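Local coordinates for protein giardin subunit alpha-1 (Giardia intestinalis, PDB 4EVF) that is an annexin that binds calcium and, in a calcium-dependent way, phosphatidylserine-containing membranes, and is involved in parasite attachment to the intestinal mucosa and in cytoskeletal remodelling, at residues A[4-8]-A[37-41]; A[11-15]-A[50-54]; A[24-29]-A[290-295]. All coordinates share one frame; numbering follows the deposited sequence.

Contact 1. Residues A[4-8]-A[37-41]; sequences VTDIA and KIAKA
Val-4 to Ala-8 and Lys-37 to Ala-41 are single turns of two helices whose axes come within 8.2 Å and cross at -75°, with the CA atoms of Val-4 and Ile-38 only 5.2 Å apart. Alanine makes so close a crossing possible. The CB of Ala-41 faces the first helix and lies 3.6 Å from CG2 of Val-4, while the CB of Ala-8 meets it from the next turn at 4.2 Å, so a single methyl is received between two residues of the partner helix. Val-4 uses both its branches: CG2 goes to Ala-41, and CG1, which lies anti to the carbonyl carbon (chi1 -63°), rests 4.0 Å from CB of Lys-37. That lysine gives only the root of its chain to the contact; the exposed rest bends at chi3 and takes no closer part. Helices 4-16 and 32-46 fall in the predicted first of four annexin repeats, each typically a compact five-helix bundle, and here the start of one meets the middle of the other. On the inner side Ile-7 and Ile-38 cross at about a right angle. In Ile-7 a chi1 of -51° puts CG1 beside the backbone N and leaves CG2 to face Ile-38, abutting its CD1 at 3.5 Å; their CD1 methyls lie 4.0 Å apart. Branched, apolar chains suit this buried side, where Tyr-30, in the loop before helix 32-46, touches both isoleucines.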
# COMPACT_ATOMS: atom_id res chain seq x y z
N VAL A 4 -1.56 -17.02 22.10
CA VAL A 4 -0.63 -17.02 20.97
C VAL A 4 0.01 -18.39 20.77
O VAL A 4 0.31 -18.77 19.64
CB VAL A 4 0.46 -15.92 21.09
CG1 VAL A 4 -0.17 -14.53 21.09
CG2 VAL A 4 1.30 -16.12 22.35
N THR A 5 0.24 -19.13 21.85
CA THR A 5 0.83 -20.46 21.70
C THR A 5 -0.14 -21.39 20.96
O THR A 5 0.28 -22.22 20.15
CB THR A 5 1.22 -21.08 23.05
OG1 THR A 5 0.12 -20.95 23.97
CG2 THR A 5 2.44 -20.38 23.63
N ASP A 6 -1.43 -21.23 21.22
CA ASP A 6 -2.42 -22.07 20.56
C ASP A 6 -2.60 -21.72 19.08
O ASP A 6 -2.73 -22.61 18.25
CB ASP A 6 -3.75 -22.04 21.31
CG ASP A 6 -3.70 -22.82 22.61
OD1 ASP A 6 -3.08 -23.91 22.63
OD2 ASP A 6 -4.26 -22.34 23.61
N ILE A 7 -2.60 -20.42 18.77
CA ILE A 7 -2.58 -19.98 17.37
C ILE A 7 -1.33 -20.48 16.67
O ILE A 7 -1.37 -20.88 15.50
CB ILE A 7 -2.60 -18.44 17.26
CG1 ILE A 7 -3.73 -17.86 18.09
CG2 ILE A 7 -2.69 -18.00 15.79
CD1 ILE A 7 -3.61 -16.36 18.29
N ALA A 8 -0.19 -20.43 17.36
CA ALA A 8 1.04 -20.93 16.77
C ALA A 8 0.89 -22.41 16.43
O ALA A 8 1.42 -22.88 15.41
CB ALA A 8 2.24 -20.69 17.69
N LYS A 37 3.30 -11.14 17.45
CA LYS A 37 3.20 -11.92 18.68
C LYS A 37 3.16 -13.41 18.37
O LYS A 37 3.87 -14.21 18.98
CB LYS A 37 1.94 -11.54 19.48
CG LYS A 37 1.99 -10.17 20.12
CD LYS A 37 0.86 -9.99 21.15
CE LYS A 37 -0.51 -9.85 20.49
NZ LYS A 37 -1.61 -9.55 21.47
N ILE A 38 2.32 -13.78 17.40
CA ILE A 38 2.16 -15.18 17.02
C ILE A 38 3.48 -15.76 16.52
O ILE A 38 3.84 -16.89 16.87
CB ILE A 38 1.06 -15.34 15.94
CG1 ILE A 38 -0.30 -14.90 16.49
CG2 ILE A 38 1.02 -16.78 15.44
CD1 ILE A 38 -1.40 -14.75 15.43
N ALA A 39 4.19 -15.00 15.70
CA ALA A 39 5.47 -15.44 15.16
C ALA A 39 6.49 -15.66 16.29
O ALA A 39 7.33 -16.56 16.21
CB ALA A 39 6.01 -14.43 14.17
N LYS A 40 6.42 -14.81 17.31
CA LYS A 40 7.29 -15.00 18.48
C LYS A 40 6.97 -16.29 19.20
O LYS A 40 7.88 -17.03 19.56
CB LYS A 40 7.20 -13.82 19.46
CG LYS A 40 8.03 -12.61 19.05
CD LYS A 40 8.16 -11.61 20.19
CE LYS A 40 8.97 -12.20 21.34
NZ LYS A 40 10.42 -11.90 21.25
N ALA A 41 5.69 -16.58 19.40
CA ALA A 41 5.29 -17.80 20.10
C ALA A 41 5.74 -18.99 19.27
O ALA A 41 6.22 -20.00 19.78
CB ALA A 41 3.80 -17.82 20.31

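Contact 2. Residues A[11-15]-A[50-54]; sequences LKQAI and LPDDI
Ile-15 reaches across to Leu-50 and Ile-54 and forms the tight part of this contact. Its CD1 methyl lies 3.6 Å from CD1 of Leu-50 and 3.7 Å from CG1 of Ile-54, so one end group is held between residues a helical turn apart. Leu-50 approaches it with CG anti to the backbone N (chi1 -179°), and sends its other methyl, CD2, to within 4.0 Å of CD1 of Leu-11. The short segments run nearly parallel, at 21°, but their axes come no closer than 10.8 Å; long aliphatic chains are needed to bridge that spacing. In the helical bundle of the predicted first annexin repeat this is the interior: Phe-71 touches Leu-11, Leu-50 and Ile-54, and Ile-23 of helix 20-28 touches Ile-15. The polar flank is looser. Lys-12, bent at chi2, brings NZ to 3.7 Å from OD2 of Asp-53, a long salt bridge. The carboxylate has stronger partners in Tyr-42, which hydrogen-bonds to OD2, and Lys-48, which forms a salt bridge with the same oxygen. Gathering two lysines around this buried aspartate would probably favour its charged form, while the Lys-12 side chain also touches Tyr-42 and Tyr-46 of helix 32-46.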
# COMPACT_ATOMS: atom_id res chain seq x y z
N LEU A 11 -1.19 -22.81 13.26
CA LEU A 11 -0.29 -22.56 12.14
C LEU A 11 0.63 -23.73 11.84
O LEU A 11 0.85 -24.06 10.67
CB LEU A 11 0.51 -21.27 12.37
CG LEU A 11 -0.30 -20.01 12.07
CD1 LEU A 11 0.33 -18.78 12.73
CD2 LEU A 11 -0.45 -19.83 10.57
N LYS A 12 1.16 -24.36 12.88
CA LYS A 12 2.03 -25.52 12.72
C LYS A 12 1.35 -26.63 11.92
O LYS A 12 1.94 -27.23 11.02
CB LYS A 12 2.42 -26.07 14.10
CG LYS A 12 3.37 -27.25 14.06
CD LYS A 12 4.77 -26.82 13.65
CE LYS A 12 5.72 -28.00 13.55
NZ LYS A 12 7.03 -27.58 12.96
N GLN A 13 0.10 -26.90 12.26
CA GLN A 13 -0.63 -27.98 11.63
C GLN A 13 -1.08 -27.62 10.21
O GLN A 13 -1.22 -28.51 9.36
CB GLN A 13 -1.82 -28.38 12.51
CG GLN A 13 -1.40 -29.22 13.69
CD GLN A 13 -2.38 -29.15 14.84
OE1 GLN A 13 -3.27 -28.30 14.85
NE2 GLN A 13 -2.21 -30.04 15.81
N ALA A 14 -1.29 -26.34 9.95
CA ALA A 14 -1.68 -25.90 8.62
C ALA A 14 -0.47 -26.02 7.71
O ALA A 14 -0.59 -26.40 6.54
CB ALA A 14 -2.20 -24.46 8.64
N ILE A 15 0.70 -25.71 8.26
CA ILE A 15 1.95 -25.75 7.51
C ILE A 15 2.32 -27.19 7.20
O ILE A 15 2.78 -27.51 6.10
CB ILE A 15 3.11 -25.09 8.30
CG1 ILE A 15 2.89 -23.57 8.40
CG2 ILE A 15 4.44 -25.37 7.64
CD1 ILE A 15 3.98 -22.86 9.19
N LEU A 50 8.82 -18.75 11.66
CA LEU A 50 7.56 -19.04 10.99
C LEU A 50 7.61 -18.87 9.47
O LEU A 50 7.16 -19.74 8.73
CB LEU A 50 6.42 -18.23 11.62
CG LEU A 50 4.98 -18.35 11.15
CD1 LEU A 50 4.53 -19.79 10.98
CD2 LEU A 50 4.07 -17.61 12.15
N PRO A 51 8.14 -17.73 8.99
CA PRO A 51 8.36 -17.56 7.55
C PRO A 51 9.29 -18.63 6.95
O PRO A 51 9.06 -19.05 5.82
CB PRO A 51 9.00 -16.17 7.44
CG PRO A 51 9.43 -15.81 8.87
CD PRO A 51 8.43 -16.50 9.74
N ASP A 52 10.31 -19.06 7.69
CA ASP A 52 11.20 -20.12 7.20
C ASP A 52 10.48 -21.46 7.08
O ASP A 52 10.73 -22.23 6.15
CB ASP A 52 12.44 -20.27 8.11
CG ASP A 52 13.41 -19.11 7.98
OD1 ASP A 52 13.24 -18.29 7.06
OD2 ASP A 52 14.36 -19.03 8.80
N ASP A 53 9.57 -21.75 8.01
CA ASP A 53 8.83 -23.00 7.96
C ASP A 53 7.83 -22.96 6.80
O ASP A 53 7.71 -23.92 6.04
CB ASP A 53 8.14 -23.29 9.30
CG ASP A 53 8.97 -24.20 10.20
OD1 ASP A 53 10.11 -24.53 9.81
OD2 ASP A 53 8.49 -24.57 11.29
N ILE A 54 7.14 -21.84 6.67
CA ILE A 54 6.24 -21.62 5.54
C ILE A 54 6.95 -21.81 4.20
O ILE A 54 6.46 -22.53 3.32
CB ILE A 54 5.61 -20.22 5.61
CG1 ILE A 54 4.78 -20.08 6.88
CG2 ILE A 54 4.76 -19.93 4.37
CD1 ILE A 54 4.31 -18.68 7.13

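Contact 3. Residues A[24-29]-A[290-295]; sequences AFIASE and TLWRVK
With chi1 at -57°, Thr-290 turns CG2 anti to its backbone N and toward the helix of Ala-24 and Phe-25, while OG1 bonds to the carbonyl of Pro-286 and receives a weak bond from Lys-295 NZ. The methyl presses close on the backbone, 3.3 Å from CA of Phe-25, and lies near the plane of the phenyl ring, at its edge. Threonine suits the place, its methyl turned to the neighbour and its hydroxyl satisfied. Leu-291 works beside it: CD2 sits 3.3 Å from the carbonyl O of Ala-24 and 4.1 Å from CB of Ala-27, small residues that let the helices come close. The predicted first annexin repeat here meets the fourth, so the contact joins the second helix to the C-terminal residues, and Leu-66 and Leu-70 of helix 62-70 touch the same leucine. Arg-293, the first residue to leave helical phi/psi, has a positive phi (61°) and forms a Schellman motif. From there its side chain runs extended from CG to NE, and NH2 donates to the O of Ser-28 at 3.0 Å, nearly straight (162°) and in the guanidinium plane. Ser-28 turns its OG back to the O of Phe-25, 2.6 Å away. One water lies within hydrogen-bonding distance of the O atoms of Ser-28 and Leu-291; a second donates to Ser-28 OG and Glu-29 OE1, and weakly accepts from Arg-293 NE.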
# COMPACT_ATOMS: atom_id res chain seq x y z
N ALA A 24 -3.51 -18.62 5.09
CA ALA A 24 -4.07 -17.33 4.75
C ALA A 24 -5.22 -16.99 5.69
O ALA A 24 -5.34 -15.84 6.13
CB ALA A 24 -4.55 -17.32 3.27
N PHE A 25 -6.05 -17.97 6.02
CA PHE A 25 -7.20 -17.69 6.86
C PHE A 25 -6.78 -17.26 8.27
O PHE A 25 -7.34 -16.31 8.84
CB PHE A 25 -8.15 -18.88 6.96
CG PHE A 25 -9.29 -18.64 7.92
CD1 PHE A 25 -10.29 -17.74 7.60
CD2 PHE A 25 -9.34 -19.28 9.15
CE1 PHE A 25 -11.33 -17.49 8.48
CE2 PHE A 25 -10.37 -19.04 10.03
CZ PHE A 25 -11.37 -18.14 9.70
N ILE A 26 -5.81 -17.97 8.83
CA ILE A 26 -5.28 -17.63 10.15
C ILE A 26 -4.64 -16.25 10.11
O ILE A 26 -4.85 -15.43 11.00
CB ILE A 26 -4.26 -18.66 10.65
CG1 ILE A 26 -4.94 -20.01 10.87
CG2 ILE A 26 -3.62 -18.17 11.94
CD1 ILE A 26 -3.99 -21.19 10.89
N ALA A 27 -3.85 -15.99 9.07
CA ALA A 27 -3.21 -14.69 8.96
C ALA A 27 -4.26 -13.59 8.89
O ALA A 27 -4.06 -12.50 9.43
CB ALA A 27 -2.29 -14.65 7.75
N SER A 28 -5.39 -13.88 8.24
CA SER A 28 -6.42 -12.89 7.97
C SER A 28 -7.17 -12.49 9.24
O SER A 28 -7.82 -11.44 9.30
CB SER A 28 -7.43 -13.44 6.96
OG SER A 28 -8.39 -14.28 7.58
N GLU A 29 -7.08 -13.34 10.25
CA GLU A 29 -7.81 -13.15 11.50
C GLU A 29 -7.16 -12.12 12.42
O GLU A 29 -7.78 -11.67 13.39
CB GLU A 29 -7.88 -14.49 12.24
CG GLU A 29 -8.77 -15.51 11.58
CD GLU A 29 -10.23 -15.13 11.73
OE1 GLU A 29 -10.73 -14.37 10.87
OE2 GLU A 29 -10.86 -15.58 12.71
N THR A 290 -9.49 -14.70 0.89
CA THR A 290 -9.44 -14.96 2.32
C THR A 290 -8.88 -13.74 3.07
O THR A 290 -9.50 -13.22 4.01
CB THR A 290 -8.58 -16.19 2.64
OG1 THR A 290 -9.09 -17.33 1.93
CG2 THR A 290 -8.61 -16.49 4.14
N LEU A 291 -7.71 -13.28 2.63
CA LEU A 291 -7.02 -12.17 3.29
C LEU A 291 -7.81 -10.87 3.26
O LEU A 291 -7.75 -10.09 4.21
CB LEU A 291 -5.61 -11.98 2.73
CG LEU A 291 -4.65 -13.16 2.91
CD1 LEU A 291 -3.44 -13.05 1.98
CD2 LEU A 291 -4.20 -13.25 4.38
N TRP A 292 -8.55 -10.63 2.17
CA TRP A 292 -9.30 -9.38 2.01
C TRP A 292 -10.73 -9.50 2.53
O TRP A 292 -11.48 -8.53 2.52
CB TRP A 292 -9.25 -8.89 0.56
CG TRP A 292 -7.92 -8.33 0.21
CD1 TRP A 292 -6.92 -8.95 -0.49
CD2 TRP A 292 -7.41 -7.04 0.59
NE1 TRP A 292 -5.83 -8.12 -0.59
CE2 TRP A 292 -6.11 -6.94 0.06
CE3 TRP A 292 -7.94 -5.96 1.30
CZ2 TRP A 292 -5.32 -5.80 0.23
CZ3 TRP A 292 -7.16 -4.83 1.47
CH2 TRP A 292 -5.86 -4.76 0.94
N ARG A 293 -11.07 -10.68 3.02
CA ARG A 293 -12.37 -10.96 3.62
C ARG A 293 -13.52 -10.75 2.65
O ARG A 293 -14.53 -10.12 2.97
CB ARG A 293 -12.58 -10.13 4.90
CG ARG A 293 -11.71 -10.60 6.05
CD ARG A 293 -12.07 -9.89 7.35
NE ARG A 293 -11.04 -10.13 8.36
CZ ARG A 293 -10.96 -9.46 9.51
NH1 ARG A 293 -11.84 -8.52 9.81
NH2 ARG A 293 -9.99 -9.75 10.37
N VAL A 294 -13.37 -11.31 1.46
CA VAL A 294 -14.43 -11.29 0.51
C VAL A 294 -14.59 -12.68 -0.14
O VAL A 294 -14.59 -12.79 -1.34
CB VAL A 294 -14.28 -10.17 -0.53
CG1 VAL A 294 -14.27 -8.85 0.17
CG2 VAL A 294 -13.04 -10.28 -1.31
N LYS A 295 -14.76 -13.72 0.67
CA LYS A 295 -15.14 -15.04 0.17
C LYS A 295 -16.53 -14.97 -0.43
O LYS A 295 -16.94 -15.87 -1.17
CB LYS A 295 -15.13 -16.06 1.30
CG LYS A 295 -13.81 -16.20 2.03
CD LYS A 295 -13.95 -17.13 3.24
CE LYS A 295 -12.63 -17.28 3.97
NZ LYS A 295 -11.92 -18.47 3.41
O HOH W 1 -7.28 -9.79 6.93
O HOH W 2 -10.63 -13.16 8.70

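Contacts 1 and 2 both use helix 4-16, pairing successive parts of it with helices 32-46 and 50-57, and all four segments belong to the predicted first repeat. Contact 2 is the buried one; contacts 1 and 3 have exposed residues at their margins. Contact 3 differs in joining the first repeat to the last. Chemistry follows place: contact 1 is purely apolar, contact 2 adds a long salt bridge at its flank, and contact 3 combines methyl packing with a direct hydrogen bond and waters near the last turns of two helices. Leu-11 and Ile-26 link them: Leu-11 packs on Ile-38 and Ile-26, and Ile-26 also touches Ile-7.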